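Local coordinates for protein glycosyl hydrolase BlGH5_18 (Bifidobacterium longum subsp. infantis, PDB 7LQX) that probably hydrolyses glycosidic bonds, likely beta-mannosidic ones, during the breakdown of N-glycans by this gut bacterium, at residues Y211-P216 with P377-A382; T218-A223 with F264-D269; L202-D207 with T230-V235. All coordinates share one frame; numbering follows the deposited sequence. Where two conformers were deposited one is given.

The three contacts lie around the fifth and sixth strands of a beta/alpha barrel. Contact 3 closes the barrel between them, its centre about 3 Å from the chain centre, and probably borders the active site. Contacts 1 and 2 lie further out, at about 18 and 15 Å. Contact 2 touches both others. Gln221 O is 2.9 Å from His203 NE2, a probable hydrogen bond to contact 3, and Phe264 CZ packs 3.5 Å from Pro377 CG of contact 1. Segments 202-207 and 211-216 follow each other through helix 208-211; contacts 1 and 3 do not otherwise touch. One ethanediol, probably from the crystallisation liquor, bonds to Asn206 and lies about 3 Å from the Leu212 side chain.

Contact 1. Residues Y211-P216 with P377-A382; sequences YLDHHP and PLNRGA
Asp213 holds two consecutive backbone amides of 377-382 with its carboxylate. Arg380 N donates to Asp213 OD1 at 2.7 Å, on the syn side of that oxygen. Gly381 N donates to Asp213 OD2 at 2.9 Å, from above the carboxylate plane. The Asp213 and Arg380 side chains run antiparallel past one another. The charged ends do not meet; OD1 of Asp213 is 4.7 Å from NE of Arg380.

The guanidinium turns to backbone carbonyls. NH2 of Arg380 donates to His215 O at 2.9 Å, in the carbonyl plane and on a lone pair. NH2 also donates to a water, which takes a weak bond from His214 N. NH1 goes to the carbonyls of Val209 and Phe217. The group lies against a type II beta turn, Leu212 to His215, just after helix 208-211 of the barrel. Segment 377-382 belongs to the C-terminal region, after strand 365-369 of a small parallel sheet, so the contact ties that region to the barrel.

Two approaches are not classical hydrogen bonds. The Arg380 chain bends at chi3 (-91°), which places Leu212 O over the guanidinium centre, 3.0 Å above its plane. Gly381 CA makes a CA-H...O contact of 3.5 Å with Tyr211 O.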
loop_
_atom_site.group_PDB
_atom_site.type_symbol
_atom_site.label_atom_id
_atom_site.label_comp_id
_atom_site.label_asym_id
_atom_site.label_seq_id
_atom_site.Cartn_x
_atom_site.Cartn_y
_atom_site.Cartn_z
ATOM N N TYR A 211 27.473 3.858 -8.022
ATOM C CA TYR A 211 28.050 4.997 -7.346
ATOM C C TYR A 211 28.141 4.858 -5.830
ATOM O O TYR A 211 28.804 5.684 -5.198
ATOM C CB TYR A 211 27.219 6.244 -7.681
ATOM C CG TYR A 211 27.235 6.709 -9.126
ATOM C CD1 TYR A 211 28.215 6.306 -10.027
ATOM C CD2 TYR A 211 26.265 7.591 -9.573
ATOM C CE1 TYR A 211 28.219 6.791 -11.324
ATOM C CE2 TYR A 211 26.267 8.071 -10.860
ATOM C CZ TYR A 211 27.247 7.674 -11.734
ATOM O OH TYR A 211 27.274 8.159 -13.027
ATOM N N LEU A 212 27.516 3.852 -5.228
ATOM C CA LEU A 212 27.466 3.748 -3.775
ATOM C C LEU A 212 28.299 2.579 -3.268
ATOM O O LEU A 212 28.002 1.421 -3.574
ATOM C CB LEU A 212 26.031 3.537 -3.308
ATOM C CG LEU A 212 25.089 4.717 -3.442
ATOM C CD1 LEU A 212 23.689 4.285 -3.031
ATOM C CD2 LEU A 212 25.570 5.874 -2.588
ATOM N N ASP A 213 29.300 2.867 -2.446
ATOM C CA ASP A 213 30.072 1.792 -1.844
ATOM C C ASP A 213 29.237 1.041 -0.819
ATOM O O ASP A 213 28.342 1.601 -0.184
ATOM C CB ASP A 213 31.337 2.343 -1.206
ATOM C CG ASP A 213 32.379 2.668 -2.236
ATOM O OD1 ASP A 213 32.838 1.728 -2.927
ATOM O OD2 ASP A 213 32.680 3.864 -2.405
ATOM N N HIS A 214 29.515 -0.253 -0.696
ATOM C CA HIS A 214 28.875 -1.144 0.266
ATOM C C HIS A 214 27.392 -1.366 -0.009
ATOM O O HIS A 214 26.685 -1.889 0.849
ATOM C CB HIS A 214 29.103 -0.666 1.706
ATOM C CG HIS A 214 30.537 -0.360 2.010
ATOM N ND1 HIS A 214 31.508 -1.337 2.067
ATOM C CD2 HIS A 214 31.169 0.813 2.249
ATOM C CE1 HIS A 214 32.674 -0.779 2.342
ATOM N NE2 HIS A 214 32.496 0.524 2.457
ATOM N N HIS A 215 26.914 -1.010 -1.159
ATOM C CA HIS A 215 25.534 -1.245 -1.559
ATOM C C HIS A 215 25.393 -2.697 -2.028
ATOM O O HIS A 215 26.259 -3.209 -2.735
ATOM C CB HIS A 215 25.204 -0.278 -2.687
ATOM C CG HIS A 215 23.767 -0.241 -3.083
ATOM N ND1 HIS A 215 22.761 0.141 -2.221
ATOM C CD2 HIS A 215 23.172 -0.482 -4.274
ATOM C CE1 HIS A 215 21.609 0.118 -2.864
ATOM N NE2 HIS A 215 21.828 -0.270 -4.105
ATOM N N PRO A 216 24.340 -3.409 -1.613
ATOM C CA PRO A 216 24.290 -4.857 -1.895
ATOM C C PRO A 216 24.027 -5.210 -3.344
ATOM O O PRO A 216 24.294 -6.356 -3.729
ATOM C CB PRO A 216 23.173 -5.375 -0.977
ATOM C CG PRO A 216 22.331 -4.198 -0.715
ATOM C CD PRO A 216 23.233 -2.985 -0.737
ATOM N N PRO A 377 34.392 -2.369 -7.799
ATOM C CA PRO A 377 35.372 -1.331 -7.467
ATOM C C PRO A 377 35.721 -1.333 -5.989
ATOM O O PRO A 377 34.860 -1.523 -5.127
ATOM C CB PRO A 377 34.656 -0.032 -7.862
ATOM C CG PRO A 377 33.669 -0.440 -8.878
ATOM C CD PRO A 377 33.183 -1.788 -8.420
ATOM N N LEU A 378 37.000 -1.103 -5.698
ATOM C CA LEU A 378 37.371 -0.766 -4.332
ATOM C C LEU A 378 36.695 0.523 -3.892
ATOM O O LEU A 378 36.387 0.698 -2.708
ATOM C CB LEU A 378 38.878 -0.589 -4.227
ATOM C CG LEU A 378 39.732 -1.812 -4.534
ATOM C CD1 LEU A 378 41.212 -1.450 -4.477
ATOM C CD2 LEU A 378 39.411 -2.936 -3.574
ATOM N N ASN A 379 36.453 1.433 -4.835
ATOM C CA ASN A 379 35.915 2.761 -4.538
ATOM C C ASN A 379 34.849 3.076 -5.586
ATOM O O ASN A 379 35.128 3.701 -6.613
ATOM C CB ASN A 379 37.044 3.780 -4.555
ATOM C CG ASN A 379 36.649 5.095 -3.959
ATOM O OD1 ASN A 379 35.480 5.460 -3.950
ATOM N ND2 ASN A 379 37.629 5.825 -3.454
ATOM N N ARG A 380 33.617 2.631 -5.326
ATOM C CA ARG A 380 32.524 3.003 -6.214
ATOM C C ARG A 380 32.274 4.504 -6.177
ATOM O O ARG A 380 31.877 5.099 -7.185
ATOM C CB ARG A 380 31.241 2.258 -5.842
ATOM C CG ARG A 380 30.980 1.053 -6.701
ATOM C CD ARG A 380 29.618 0.456 -6.445
ATOM N NE ARG A 380 29.641 -0.573 -5.419
ATOM C CZ ARG A 380 28.568 -1.266 -5.057
ATOM N NH1 ARG A 380 27.403 -1.033 -5.641
ATOM N NH2 ARG A 380 28.652 -2.178 -4.108
ATOM N N GLY A 381 32.476 5.133 -5.022
ATOM C CA GLY A 381 32.195 6.553 -4.913
ATOM C C GLY A 381 32.988 7.375 -5.908
ATOM O O GLY A 381 32.486 8.359 -6.451
ATOM N N ALA A 382 34.232 6.978 -6.174
ATOM C CA ALA A 382 35.050 7.712 -7.131
ATOM C C ALA A 382 34.460 7.684 -8.536
ATOM O O ALA A 382 34.860 8.490 -9.381
ATOM C CB ALA A 382 36.457 7.122 -7.162
HETATM O O HOH W 1 30.462 -2.829 -1.960
#

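Contact 2. Residues T218-A223 with F264-D269; sequences TPVQAA and FARNPD
One face of the Phe264 ring carries Pro219. CB of Pro219 lies 3.7 Å from the centroid of the Phe264 ring and 12° off its normal, a CH-pi contact over the centre. Phe264 CG stands beside the backbone N (chi1 -53°), which swings the ring over toward the proline. The Arg266 guanidinium is met at its edge. Val220 CG1 approaches NH1 of Arg266 to 4.0 Å, near the guanidinium plane.

Small side chains let the backbones come close further along. Ala223 CB packs 3.9 Å from Phe264 CB and also touches Ala265 CB. Ala223 O receives a CA-H...O contact from Ala265 CA at 3.4 Å. A water donates to the same Ala223 O and accepts from Asn267 N, so it bridges the two segments. Asn267 OD1 accepts from Asp269 N in an Asx turn.

The helix is capped at its start. Thr218 and Gln221 form a capping box: Gln221 N donates to Thr218 OG1 at 3.2 Å, and Thr218 N donates to Gln221 OE1 at 2.9 Å. Pro219 is the first helical residue.

The contact joins helix 219-224 to the end of helix 248-264 and the loop into strand 272-277. Trp210 of helix 208-211 touches Pro219, Ala222 and Phe264. Helix 180-191 packs against Thr218 and Gln221.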
loop_
_atom_site.group_PDB
_atom_site.type_symbol
_atom_site.label_atom_id
_atom_site.label_comp_id
_atom_site.label_asym_id
_atom_site.label_seq_id
_atom_site.Cartn_x
_atom_site.Cartn_y
_atom_site.Cartn_z
ATOM N N THR A 218 25.392 -4.640 -7.075
ATOM C CA THR A 218 26.762 -4.347 -7.469
ATOM C C THR A 218 26.932 -4.197 -8.970
ATOM O O THR A 218 26.141 -4.722 -9.758
ATOM C CB THR A 218 27.688 -5.494 -7.026
ATOM O OG1 THR A 218 27.333 -6.648 -7.797
ATOM C CG2 THR A 218 27.553 -5.792 -5.536
ATOM N N PRO A 219 27.997 -3.513 -9.395
ATOM C CA PRO A 219 28.303 -3.450 -10.838
ATOM C C PRO A 219 28.413 -4.809 -11.510
ATOM O O PRO A 219 27.929 -4.980 -12.639
ATOM C CB PRO A 219 29.635 -2.684 -10.865
ATOM C CG PRO A 219 29.556 -1.798 -9.645
ATOM C CD PRO A 219 28.882 -2.643 -8.600
ATOM N N VAL A 220 29.054 -5.779 -10.860
ATOM C CA VAL A 220 29.190 -7.099 -11.471
ATOM C C VAL A 220 27.823 -7.727 -11.729
ATOM O O VAL A 220 27.587 -8.310 -12.795
ATOM C CB VAL A 220 30.109 -7.999 -10.621
ATOM C CG1 VAL A 220 29.992 -9.456 -11.043
ATOM C CG2 VAL A 220 31.559 -7.513 -10.721
ATOM N N GLN A 221 26.887 -7.605 -10.780
ATOM C CA GLN A 221 25.549 -8.138 -11.016
ATOM C C GLN A 221 24.878 -7.416 -12.183
ATOM O O GLN A 221 24.252 -8.045 -13.048
ATOM C CB GLN A 221 24.674 -7.964 -9.774
ATOM C CG GLN A 221 25.067 -8.747 -8.558
ATOM C CD GLN A 221 24.501 -8.126 -7.296
ATOM O OE1 GLN A 221 23.888 -7.067 -7.344
ATOM N NE2 GLN A 221 24.729 -8.772 -6.156
ATOM N N ALA A 222 24.973 -6.086 -12.205
ATOM C CA ALA A 222 24.280 -5.322 -13.230
ATOM C C ALA A 222 24.790 -5.669 -14.616
ATOM O O ALA A 222 24.016 -5.680 -15.579
ATOM C CB ALA A 222 24.452 -3.824 -12.981
ATOM N N ALA A 223 26.080 -5.956 -14.735
ATOM C CA ALA A 223 26.725 -6.135 -16.028
ATOM C C ALA A 223 26.923 -7.598 -16.398
ATOM O O ALA A 223 27.559 -7.884 -17.418
ATOM C CB ALA A 223 28.056 -5.374 -16.054
ATOM N N PHE A 264 32.700 -3.873 -16.315
ATOM C CA PHE A 264 32.362 -5.012 -15.470
ATOM C C PHE A 264 31.728 -6.172 -16.222
ATOM O O PHE A 264 31.569 -7.245 -15.633
ATOM C CB PHE A 264 31.461 -4.536 -14.311
ATOM C CG PHE A 264 32.058 -3.385 -13.567
ATOM C CD1 PHE A 264 33.060 -3.589 -12.640
ATOM C CD2 PHE A 264 31.679 -2.084 -13.858
ATOM C CE1 PHE A 264 33.650 -2.519 -11.999
ATOM C CE2 PHE A 264 32.269 -1.025 -13.229
ATOM C CZ PHE A 264 33.253 -1.235 -12.303
ATOM N N ALA A 265 31.339 -5.984 -17.476
ATOM C CA ALA A 265 30.712 -7.048 -18.250
ATOM C C ALA A 265 31.778 -8.036 -18.698
ATOM O O ALA A 265 32.725 -7.653 -19.391
ATOM C CB ALA A 265 30.028 -6.450 -19.476
ATOM N N ARG A 266 31.626 -9.303 -18.319
ATOM C CA ARG A 266 32.583 -10.305 -18.772
ATOM C C ARG A 266 32.399 -10.635 -20.248
ATOM O O ARG A 266 33.348 -11.083 -20.900
ATOM C CB ARG A 266 32.455 -11.571 -17.926
ATOM C CG ARG A 266 32.747 -11.352 -16.453
ATOM C CD ARG A 266 32.785 -12.658 -15.678
ATOM N NE ARG A 266 31.497 -13.345 -15.636
ATOM C CZ ARG A 266 30.572 -13.149 -14.699
ATOM N NH1 ARG A 266 30.781 -12.283 -13.720
ATOM N NH2 ARG A 266 29.435 -13.827 -14.740
ATOM N N ASN A 267 31.203 -10.443 -20.786
ATOM C CA ASN A 267 30.938 -10.693 -22.196
ATOM C C ASN A 267 31.139 -9.382 -22.941
ATOM O O ASN A 267 30.351 -8.444 -22.739
ATOM C CB ASN A 267 29.507 -11.183 -22.368
ATOM C CG ASN A 267 29.044 -11.180 -23.818
ATOM O OD1 ASN A 267 29.847 -11.106 -24.747
ATOM N ND2 ASN A 267 27.731 -11.252 -24.013
ATOM N N PRO A 268 32.156 -9.254 -23.799
ATOM C CA PRO A 268 32.404 -7.956 -24.449
ATOM C C PRO A 268 31.331 -7.538 -25.437
ATOM O O PRO A 268 31.339 -6.377 -25.870
ATOM C CB PRO A 268 33.756 -8.165 -25.153
ATOM C CG PRO A 268 33.805 -9.618 -25.403
ATOM C CD PRO A 268 33.147 -10.271 -24.207
ATOM N N ASP A 269 30.418 -8.435 -25.802
ATOM C CA ASP A 269 29.309 -8.127 -26.695
ATOM C C ASP A 269 28.001 -7.872 -25.951
ATOM O O ASP A 269 26.966 -7.708 -26.594
ATOM C CB ASP A 269 29.155 -9.255 -27.724
ATOM C CG ASP A 269 30.413 -9.462 -28.538
ATOM O OD1 ASP A 269 30.979 -8.454 -29.003
ATOM O OD2 ASP A 269 30.847 -10.622 -28.687
HETATM O O HOH W 2 28.617 -9.864 -19.438
#

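Contact 3. Residues L202-D207 with T230-V235; sequences LHSEND and TIHSWV. With EDO (1,2-ethanediol), chain C.
Thr230 and His203 meet where the fifth and sixth strands of the beta/alpha barrel close on each other. OG1 of Thr230 donates to His203 O at 2.8 Å, tilted 17° from the carbonyl plane. OG1 sits between the backbone N and carbonyl carbon of Thr230 (chi1 64°), aimed at His203 O. Otherwise waters largely join the backbones. One water donates to Thr230 OG1 and Glu205 O and bonds to Ser204 OG.

Ser204 OG lies obliquely against the His232 ring, 3.0 Å from CE1 of His232. The ring is held by Glu163 through ND1 and by Gln275 through NE2. Trp234 NE1 bonds to Glu276. Glu163 and Glu276 sit just after the fourth strand and at the end of the seventh, consistent with the acid/base and nucleophile glutamates of GH5 enzymes, so the contact probably borders the active site.

The His203 and Asn206 side chains leave the backbone away from 230-235. ND1 of His203 donates to Glu205 OE2 at 2.6 Å, in the ring plane and on the syn lone pair. Asn206 ND2 donates to ethanediol O1 at 2.9 Å, while OD1 accepts from Gly208 N and Asn165 ND2. With an alanine here, Gly208 N is likely to lose its cap, and Asn165 ND2 and the ethanediol their partner.

Asp207 bonds to Tyr437 through OD1. A water donates to Asp207 OD2 and His232 O and accepts from Trp234 N at 2.9 Å.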
loop_
_atom_site.group_PDB
_atom_site.type_symbol
_atom_site.label_atom_id
_atom_site.label_comp_id
_atom_site.label_asym_id
_atom_site.label_seq_id
_atom_site.Cartn_x
_atom_site.Cartn_y
_atom_site.Cartn_z
ATOM N N LEU A 202 15.812 -9.467 -17.314
ATOM C CA LEU A 202 16.649 -8.347 -16.934
ATOM C C LEU A 202 16.386 -7.966 -15.486
ATOM O O LEU A 202 15.338 -8.284 -14.914
ATOM C CB LEU A 202 16.319 -7.094 -17.773
ATOM C CG LEU A 202 16.246 -7.325 -19.276
ATOM C CD1 LEU A 202 15.654 -6.142 -20.008
ATOM C CD2 LEU A 202 17.621 -7.625 -19.835
ATOM N N HIS A 203 17.329 -7.231 -14.907
ATOM C CA HIS A 203 17.095 -6.566 -13.628
ATOM C C HIS A 203 17.549 -5.116 -13.744
ATOM O O HIS A 203 18.345 -4.761 -14.618
ATOM C CB HIS A 203 17.749 -7.296 -12.443
ATOM C CG HIS A 203 19.235 -7.336 -12.501
ATOM N ND1 HIS A 203 20.028 -6.487 -11.757
ATOM C CD2 HIS A 203 20.080 -8.116 -13.215
ATOM C CE1 HIS A 203 21.297 -6.738 -12.016
ATOM N NE2 HIS A 203 21.356 -7.714 -12.903
ATOM N N SER A 204 16.995 -4.271 -12.874
ATOM C CA SER A 204 17.191 -2.831 -12.940
ATOM C C SER A 204 17.495 -2.244 -11.574
ATOM O O SER A 204 16.731 -2.435 -10.621
ATOM C CB SER A 204 15.925 -2.149 -13.488
ATOM O OG SER A 204 15.840 -0.782 -13.108
ATOM N N GLU A 205 18.577 -1.482 -11.510
ATOM C CA GLU A 205 18.904 -0.671 -10.352
ATOM C C GLU A 205 18.986 0.796 -10.747
ATOM O O GLU A 205 19.256 1.133 -11.907
ATOM C CB GLU A 205 20.244 -1.109 -9.770
ATOM C CG GLU A 205 20.214 -2.507 -9.186
ATOM C CD GLU A 205 20.309 -3.627 -10.220
ATOM O OE1 GLU A 205 21.177 -3.573 -11.114
ATOM O OE2 GLU A 205 19.511 -4.581 -10.104
ATOM N N ASN A 206 18.746 1.666 -9.769
ATOM C CA ASN A 206 19.124 3.061 -9.918
ATOM C C ASN A 206 20.645 3.172 -9.856
ATOM O O ASN A 206 21.358 2.185 -9.649
ATOM C CB ASN A 206 18.403 3.942 -8.899
ATOM C CG ASN A 206 18.813 3.668 -7.473
ATOM O OD1 ASN A 206 19.968 3.345 -7.186
ATOM N ND2 ASN A 206 17.861 3.817 -6.557
ATOM N N ASP A 207 21.153 4.395 -10.037
ATOM C CA ASP A 207 22.594 4.576 -10.184
ATOM C C ASP A 207 23.365 4.348 -8.893
ATOM O O ASP A 207 24.601 4.372 -8.931
ATOM C CB ASP A 207 22.945 5.915 -10.845
ATOM C CG ASP A 207 22.495 7.125 -10.053
ATOM O OD1 ASP A 207 22.273 7.008 -8.834
ATOM O OD2 ASP A 207 22.389 8.220 -10.660
ATOM N N THR A 230 20.956 -2.786 -17.815
ATOM C CA THR A 230 20.024 -1.670 -17.856
ATOM C C THR A 230 20.651 -0.487 -17.131
ATOM O O THR A 230 21.275 -0.653 -16.080
ATOM C CB THR A 230 18.684 -2.026 -17.210
ATOM O OG1 THR A 230 18.875 -2.303 -15.823
ATOM C CG2 THR A 230 18.053 -3.234 -17.885
ATOM N N ILE A 231 20.490 0.697 -17.713
ATOM C CA ILE A 231 20.982 1.947 -17.148
ATOM C C ILE A 231 19.824 2.926 -17.086
ATOM O O ILE A 231 19.023 3.009 -18.024
ATOM C CB ILE A 231 22.136 2.519 -17.997
ATOM C CG1 ILE A 231 23.333 1.568 -17.902
ATOM C CG2 ILE A 231 22.496 3.931 -17.553
ATOM C CD1 ILE A 231 24.466 1.921 -18.788
ATOM N N HIS A 232 19.733 3.661 -15.979
ATOM C CA HIS A 232 18.754 4.732 -15.818
ATOM C C HIS A 232 19.571 5.987 -15.547
ATOM O O HIS A 232 20.142 6.128 -14.460
ATOM C CB HIS A 232 17.804 4.473 -14.652
ATOM C CG HIS A 232 16.889 3.310 -14.859
ATOM N ND1 HIS A 232 15.926 2.967 -13.936
ATOM C CD2 HIS A 232 16.795 2.404 -15.859
ATOM C CE1 HIS A 232 15.262 1.911 -14.368
ATOM N NE2 HIS A 232 15.786 1.536 -15.520
ATOM N N SER A 233 19.639 6.889 -16.523
ATOM C CA SER A 233 20.550 8.031 -16.478
ATOM C C SER A 233 19.784 9.296 -16.119
ATOM O O SER A 233 18.972 9.782 -16.913
ATOM C CB SER A 233 21.254 8.190 -17.820
ATOM O OG SER A 233 22.152 9.274 -17.775
ATOM N N TRP A 234 20.101 9.867 -14.949
ATOM C CA TRP A 234 19.369 10.994 -14.371
ATOM C C TRP A 234 20.342 12.056 -13.875
ATOM O O TRP A 234 20.978 11.887 -12.829
ATOM C CB TRP A 234 18.451 10.514 -13.252
ATOM C CG TRP A 234 17.298 9.756 -13.792
ATOM C CD1 TRP A 234 17.094 8.403 -13.744
ATOM C CD2 TRP A 234 16.197 10.302 -14.519
ATOM N NE1 TRP A 234 15.919 8.082 -14.381
ATOM C CE2 TRP A 234 15.349 9.230 -14.863
ATOM C CE3 TRP A 234 15.846 11.591 -14.914
ATOM C CZ2 TRP A 234 14.168 9.417 -15.566
ATOM C CZ3 TRP A 234 14.676 11.771 -15.615
ATOM C CH2 TRP A 234 13.853 10.693 -15.940
ATOM N N VAL A 235 20.418 13.173 -14.605
ATOM C CA VAL A 235 21.418 14.205 -14.334
ATOM C C VAL A 235 21.087 15.074 -13.133
ATOM O O VAL A 235 21.898 15.940 -12.778
ATOM C CB VAL A 235 21.715 15.058 -15.585
ATOM C CG1 VAL A 235 22.379 14.200 -16.661
ATOM C CG2 VAL A 235 20.452 15.734 -16.119
HETATM C C1 EDO C . 19.996 3.284 -3.673
HETATM O O1 EDO C . 18.665 3.801 -3.757
HETATM C C2 EDO C . 20.559 3.524 -2.278
HETATM O O2 EDO C . 19.647 3.022 -1.294
HETATM O O HOH W 3 21.373 -4.443 -15.341
HETATM O O HOH W 4 18.248 0.097 -14.354
HETATM O O HOH W 5 20.768 -1.951 -13.357
HETATM O O HOH W 6 20.947 2.963 -13.447
HETATM O O HOH W 7 21.753 8.157 -13.343
HETATM O O HOH W 8 19.402 5.953 -11.668
#